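Long-range contacts in Arf-GAP (Mus musculus, PDB 5C79), which activates GTP hydrolysis by Arf1 in a phosphatidylinositol 4,5-bisphosphate-dependent manner and binds that lipid through the PH domain modelled here: residues N34-S39 and N127-E131; D95-F99 and Y118-I122. All coordinates share one frame; numbering follows the deposited sequence.

How the interactions relate
From the N terminus, the loop 34-39 comes first, leading into strand 41-48, and interaction 1 ties it to the later turns of helix 115-135; this contact closes a loop that takes in all seven strands. Interaction 2 lies wholly within that loop: it joins the start of strand 98-103, with the turn before it, to an earlier stretch of the same helix, closing a much shorter span that holds the hairpin to strand 106-111. Their centres are about 15 Å apart, yet they meet where Tyr37 packs against Ile119 and Ala120. Together they fasten the helix to the N-terminal loop and to the sheet.

Interaction 1. Residues N34-S39 and N127-E131; sequences NKEYGS and NSKEE
Asn127, on helix 115-135, reaches into the turn at 34-38 and grips it with both ends of its side-chain amide. Three direct hydrogen bonds result. Its OD1 accepts from Asn34 ND2 at 2.7 Å, the donor tilted only 16° from the carbonyl plane. Its ND2 gives one hydrogen to Asn34 O at 2.9 Å and the other to Gly38 O at 3.0 Å; both bonds are nearly straight and both acceptors lie in the Asn127 amide plane, although each carbonyl is met from above its own plane. Asn34 O also takes the backbone N of Tyr37 on its opposite face, so a single oxygen closes the 3-10 turn and holds the helix side chain. With both its oxygen and its nitrogen engaged, the Asn127 amide is fixed against flipping. The two asparagine amides are turned 63° apart, and Asn34 CG sits between the backbone N and the carbonyl carbon (chi1 66°), which brings its amide to the helix side.

Water extends the contact. One molecule accepts from Asn34 ND2 and donates weakly to Glu130 OE1; another links Ser39 O with Ser128 OG. A third, 2.5 Å from Glu131 OE1, joins that carboxylate to Ser39 OG.

Van der Waals contact is modest: Ser128 CB lies 3.6 Å from Ser39 O, and Ser39 CB lies 4.0 Å from Ser128 N and from Ser128 CA. Beyond this pair of segments, the Tyr37 side chain also touches Ser123 and Val124 of the helix.

This is a hydrogen-bonded surface contact in which the loop entering the first strand of the PH domain is held against the C-terminal helix characteristic of that fold.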
loop_
_atom_site.group_PDB
_atom_site.type_symbol
_atom_site.label_atom_id
_atom_site.label_comp_id
_atom_site.label_asym_id
_atom_site.label_seq_id
_atom_site.Cartn_x
_atom_site.Cartn_y
_atom_site.Cartn_z
ATOM N N ASN A 34 13.920 8.778 0.255
ATOM C CA ASN A 34 12.486 8.846 0.556
ATOM C C ASN A 34 11.931 10.281 0.440
ATOM O O ASN A 34 10.757 10.452 0.162
ATOM C CB ASN A 34 12.222 8.238 1.967
ATOM C CG ASN A 34 12.822 9.040 3.061
ATOM O OD1 ASN A 34 14.043 9.053 3.250
ATOM N ND2 ASN A 34 12.001 9.776 3.761
ATOM N N LYS A 35 12.773 11.283 0.677
ATOM C CA LYS A 35 12.347 12.718 0.600
ATOM C C LYS A 35 12.132 13.178 -0.848
ATOM O O LYS A 35 11.654 14.282 -1.090
ATOM C CB LYS A 35 13.333 13.616 1.334
ATOM C CG LYS A 35 13.449 13.399 2.836
ATOM C CD LYS A 35 14.301 14.494 3.452
ATOM C CE LYS A 35 14.373 14.351 4.946
ATOM N NZ LYS A 35 15.375 15.276 5.485
ATOM N N GLU A 36 12.408 12.308 -1.812
ATOM C CA GLU A 36 11.958 12.504 -3.202
ATOM C C GLU A 36 10.452 12.327 -3.393
ATOM O O GLU A 36 9.929 12.598 -4.459
ATOM C CB GLU A 36 12.756 11.669 -4.198
ATOM C CG GLU A 36 14.195 12.116 -4.364
ATOM C CD GLU A 36 14.956 11.104 -5.191
ATOM O OE1 GLU A 36 15.461 10.140 -4.593
ATOM O OE2 GLU A 36 14.950 11.238 -6.412
ATOM N N TYR A 37 9.768 11.892 -2.331
ATOM C CA TYR A 37 8.350 11.701 -2.323
ATOM C C TYR A 37 7.735 12.383 -1.107
ATOM O O TYR A 37 8.405 12.643 -0.117
ATOM C CB TYR A 37 8.059 10.205 -2.258
ATOM C CG TYR A 37 8.615 9.557 -3.491
ATOM C CD1 TYR A 37 7.901 9.544 -4.672
ATOM C CD2 TYR A 37 9.900 9.064 -3.481
ATOM C CE1 TYR A 37 8.472 9.020 -5.827
ATOM C CE2 TYR A 37 10.472 8.529 -4.608
ATOM C CZ TYR A 37 9.756 8.496 -5.761
ATOM O OH TYR A 37 10.369 7.921 -6.868
ATOM N N GLY A 38 6.458 12.671 -1.222
ATOM C CA GLY A 38 5.694 13.180 -0.095
ATOM C C GLY A 38 5.124 12.070 0.792
ATOM O O GLY A 38 5.611 10.943 0.815
ATOM N N SER A 39 4.064 12.411 1.500
ATOM C CA SER A 39 3.394 11.472 2.403
ATOM C C SER A 39 1.951 11.139 2.004
ATOM O O SER A 39 1.275 10.412 2.735
ATOM C CB SER A 39 3.405 12.040 3.828
ATOM O OG SER A 39 2.759 13.303 3.869
ATOM N N ASN A 127 7.017 7.397 4.487
ATOM C CA ASN A 127 6.929 8.775 4.875
ATOM C C ASN A 127 5.682 9.057 5.717
ATOM O O ASN A 127 5.735 9.807 6.710
ATOM C CB ASN A 127 6.929 9.664 3.639
ATOM C CG ASN A 127 8.299 9.754 2.974
ATOM O OD1 ASN A 127 9.328 9.374 3.576
ATOM N ND2 ASN A 127 8.330 10.281 1.756
ATOM N N SER A 128 4.573 8.490 5.275
ATOM C CA SER A 128 3.289 8.618 5.974
ATOM C C SER A 128 3.391 8.048 7.395
ATOM O O SER A 128 3.015 8.683 8.383
ATOM C CB SER A 128 2.177 7.946 5.183
ATOM O OG SER A 128 0.957 8.124 5.873
ATOM N N LYS A 129 3.960 6.863 7.511
ATOM C CA LYS A 129 4.123 6.237 8.821
ATOM C C LYS A 129 5.027 7.073 9.723
ATOM O O LYS A 129 4.757 7.250 10.907
ATOM C CB LYS A 129 4.686 4.817 8.675
ATOM C CG LYS A 129 4.813 4.071 9.988
ATOM C CD LYS A 129 5.215 2.626 9.823
ATOM C CE LYS A 129 5.178 1.863 11.146
ATOM N NZ LYS A 129 5.717 0.506 10.913
ATOM N N GLU A 130 6.128 7.560 9.159
ATOM C CA GLU A 130 7.077 8.360 9.957
ATOM C C GLU A 130 6.418 9.630 10.482
ATOM O O GLU A 130 6.618 10.019 11.647
ATOM C CB GLU A 130 8.335 8.653 9.157
ATOM C CG GLU A 130 9.220 7.422 8.992
ATOM C CD GLU A 130 10.502 7.705 8.204
ATOM O OE1 GLU A 130 10.825 8.910 7.914
ATOM O OE2 GLU A 130 11.176 6.700 7.880
ATOM N N GLU A 131 5.656 10.289 9.619
ATOM C CA GLU A 131 4.904 11.468 10.024
ATOM C C GLU A 131 3.909 11.138 11.134
ATOM O O GLU A 131 3.877 11.843 12.135
ATOM C CB GLU A 131 4.217 12.109 8.843
ATOM C CG GLU A 131 3.601 13.435 9.202
ATOM C CD GLU A 131 2.606 13.847 8.150
ATOM O OE1 GLU A 131 1.568 13.172 8.001
ATOM O OE2 GLU A 131 2.908 14.817 7.450
HETATM O O HOH W 1 13.022 10.960 6.312
HETATM O O HOH W 2 -0.101 10.409 5.073
HETATM O O HOH W 3 0.730 13.002 5.617
#

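Interaction 2. Residues D95-F99 and Y118-I122; sequences DKKSF and YIAWI
Tyr118 and Lys96 meet in a helix-on-sheet contact of the PH domain, where the C-terminal helix packs against the start of strand 98-103 and the turn leading into it. The contact is made by van der Waals packing, with aromatic rings against backbone and aliphatic groups. The Tyr118 ring lies flat on the peptide between Lys96 and Lys97: Lys96 C sits 3.6 Å above the centre of one face, and Lys97 N is over the same face nearer the rim. One helix turn on, Ile122 CD1 lies over the opposite face, offset toward the rim, so the ring is held between that methyl and the peptide. At its edge, close to the ring plane, Ser98 O approaches CE2 of Tyr118 to 3.3 Å. CG of Tyr118 lies anti to the backbone N (chi1 159°), which swings the ring off the helix and over the turn. An alanine in place of Tyr118 is likely to leave the Lys96-Lys97 peptide without its aromatic cover and Ile122 CD1 without the ring beside it.

Deeper in, Phe99 points toward the helix and makes a CH-pi contact, with Ile122 CG1 4.2 Å from its ring centroid. Its CZ is 4.2 Å from Trp121 CB, while Val89, Leu45 and Phe110 add packing from the sheet.

The turn under Tyr118 is braced by Asp95, whose OD1 takes the backbone N of both Lys97 and Ser98, an Asx turn and an Asx motif, from the same face of the carboxylate; its OD2 uses the syn lone pair to accept from Ser98 OG at 2.8 Å.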
loop_
_atom_site.group_PDB
_atom_site.type_symbol
_atom_site.label_atom_id
_atom_site.label_comp_id
_atom_site.label_asym_id
_atom_site.label_seq_id
_atom_site.Cartn_x
_atom_site.Cartn_y
_atom_site.Cartn_z
ATOM N N ASP A 95 11.988 -8.628 -7.298
ATOM C CA ASP A 95 11.400 -8.157 -8.558
ATOM C C ASP A 95 11.267 -6.651 -8.666
ATOM O O ASP A 95 10.970 -6.137 -9.743
ATOM C CB ASP A 95 10.080 -8.893 -8.860
ATOM C CG ASP A 95 8.926 -8.506 -7.936
ATOM O OD1 ASP A 95 9.114 -7.782 -6.921
ATOM O OD2 ASP A 95 7.807 -8.948 -8.269
ATOM N N LYS A 96 11.506 -5.950 -7.555
ATOM C CA LYS A 96 11.424 -4.478 -7.493
ATOM C C LYS A 96 10.108 -3.940 -8.063
ATOM O O LYS A 96 10.078 -2.886 -8.702
ATOM C CB LYS A 96 12.628 -3.828 -8.181
ATOM C CG LYS A 96 13.993 -4.149 -7.552
ATOM C CD LYS A 96 15.134 -3.645 -8.429
ATOM C CE LYS A 96 16.441 -4.392 -8.164
ATOM N NZ LYS A 96 17.247 -3.728 -7.095
ATOM N N LYS A 97 9.037 -4.724 -7.894
ATOM C CA LYS A 97 7.651 -4.250 -8.127
ATOM C C LYS A 97 6.624 -4.693 -7.092
ATOM O O LYS A 97 5.587 -4.016 -6.945
ATOM C CB LYS A 97 7.092 -4.633 -9.490
ATOM C CG LYS A 97 7.782 -4.031 -10.679
ATOM C CD LYS A 97 6.896 -4.102 -11.913
ATOM C CE LYS A 97 6.607 -5.527 -12.360
ATOM N NZ LYS A 97 5.736 -5.501 -13.579
ATOM N N SER A 98 6.849 -5.842 -6.463
ATOM C CA SER A 98 5.925 -6.406 -5.497
ATOM C C SER A 98 6.337 -5.995 -4.096
ATOM O O SER A 98 7.523 -5.938 -3.783
ATOM C CB SER A 98 5.867 -7.923 -5.545
ATOM O OG SER A 98 5.506 -8.362 -6.859
ATOM N N PHE A 99 5.351 -5.778 -3.239
ATOM C CA PHE A 99 5.624 -5.649 -1.810
ATOM C C PHE A 99 4.440 -6.133 -1.009
ATOM O O PHE A 99 3.315 -6.057 -1.457
ATOM C CB PHE A 99 5.954 -4.199 -1.418
ATOM C CG PHE A 99 4.861 -3.211 -1.686
ATOM C CD1 PHE A 99 4.670 -2.680 -2.946
ATOM C CD2 PHE A 99 4.041 -2.758 -0.636
ATOM C CE1 PHE A 99 3.657 -1.724 -3.167
ATOM C CE2 PHE A 99 3.062 -1.815 -0.852
ATOM C CZ PHE A 99 2.862 -1.306 -2.111
ATOM N N TYR A 118 6.706 1.449 -7.774
ATOM C CA TYR A 118 7.068 0.675 -6.567
ATOM C C TYR A 118 7.844 1.549 -5.578
ATOM O O TYR A 118 7.494 1.612 -4.412
ATOM C CB TYR A 118 7.866 -0.589 -6.950
ATOM C CG TYR A 118 8.745 -1.296 -5.938
ATOM C CD1 TYR A 118 10.089 -0.940 -5.784
ATOM C CD2 TYR A 118 8.259 -2.366 -5.159
ATOM C CE1 TYR A 118 10.903 -1.609 -4.882
ATOM C CE2 TYR A 118 9.081 -3.045 -4.281
ATOM C CZ TYR A 118 10.392 -2.656 -4.136
ATOM O OH TYR A 118 11.222 -3.315 -3.273
ATOM N N ILE A 119 8.864 2.247 -6.068
ATOM C CA ILE A 119 9.671 3.147 -5.215
ATOM C C ILE A 119 8.774 4.247 -4.641
ATOM O O ILE A 119 8.857 4.545 -3.456
ATOM C CB ILE A 119 10.883 3.763 -5.942
ATOM C CG1 ILE A 119 11.961 2.691 -6.179
ATOM C CG2 ILE A 119 11.532 4.883 -5.129
ATOM C CD1 ILE A 119 12.548 2.040 -4.941
ATOM N N ALA A 120 7.914 4.807 -5.475
ATOM C CA ALA A 120 6.975 5.846 -5.062
ATOM C C ALA A 120 6.028 5.384 -3.976
ATOM O O ALA A 120 5.933 6.030 -2.904
ATOM C CB ALA A 120 6.200 6.377 -6.233
ATOM N N TRP A 121 5.336 4.266 -4.234
ATOM C CA TRP A 121 4.420 3.705 -3.192
ATOM C C TRP A 121 5.123 3.420 -1.875
ATOM O O TRP A 121 4.677 3.811 -0.791
ATOM C CB TRP A 121 3.717 2.442 -3.686
ATOM C CG TRP A 121 2.517 2.750 -4.452
ATOM C CD1 TRP A 121 2.330 2.614 -5.813
ATOM C CD2 TRP A 121 1.309 3.297 -3.924
ATOM N NE1 TRP A 121 1.056 3.080 -6.145
ATOM C CE2 TRP A 121 0.405 3.463 -4.995
ATOM C CE3 TRP A 121 0.889 3.637 -2.633
ATOM C CZ2 TRP A 121 -0.895 4.001 -4.805
ATOM C CZ3 TRP A 121 -0.397 4.152 -2.453
ATOM C CH2 TRP A 121 -1.274 4.311 -3.527
ATOM N N ILE A 122 6.241 2.720 -1.940
ATOM C CA ILE A 122 6.937 2.338 -0.706
ATOM C C ILE A 122 7.472 3.582 0.035
ATOM O O ILE A 122 7.388 3.679 1.255
ATOM C CB ILE A 122 8.024 1.322 -0.975
ATOM C CG1 ILE A 122 7.367 -0.007 -1.365
ATOM C CG2 ILE A 122 8.859 1.085 0.270
ATOM C CD1 ILE A 122 8.347 -1.037 -1.867
#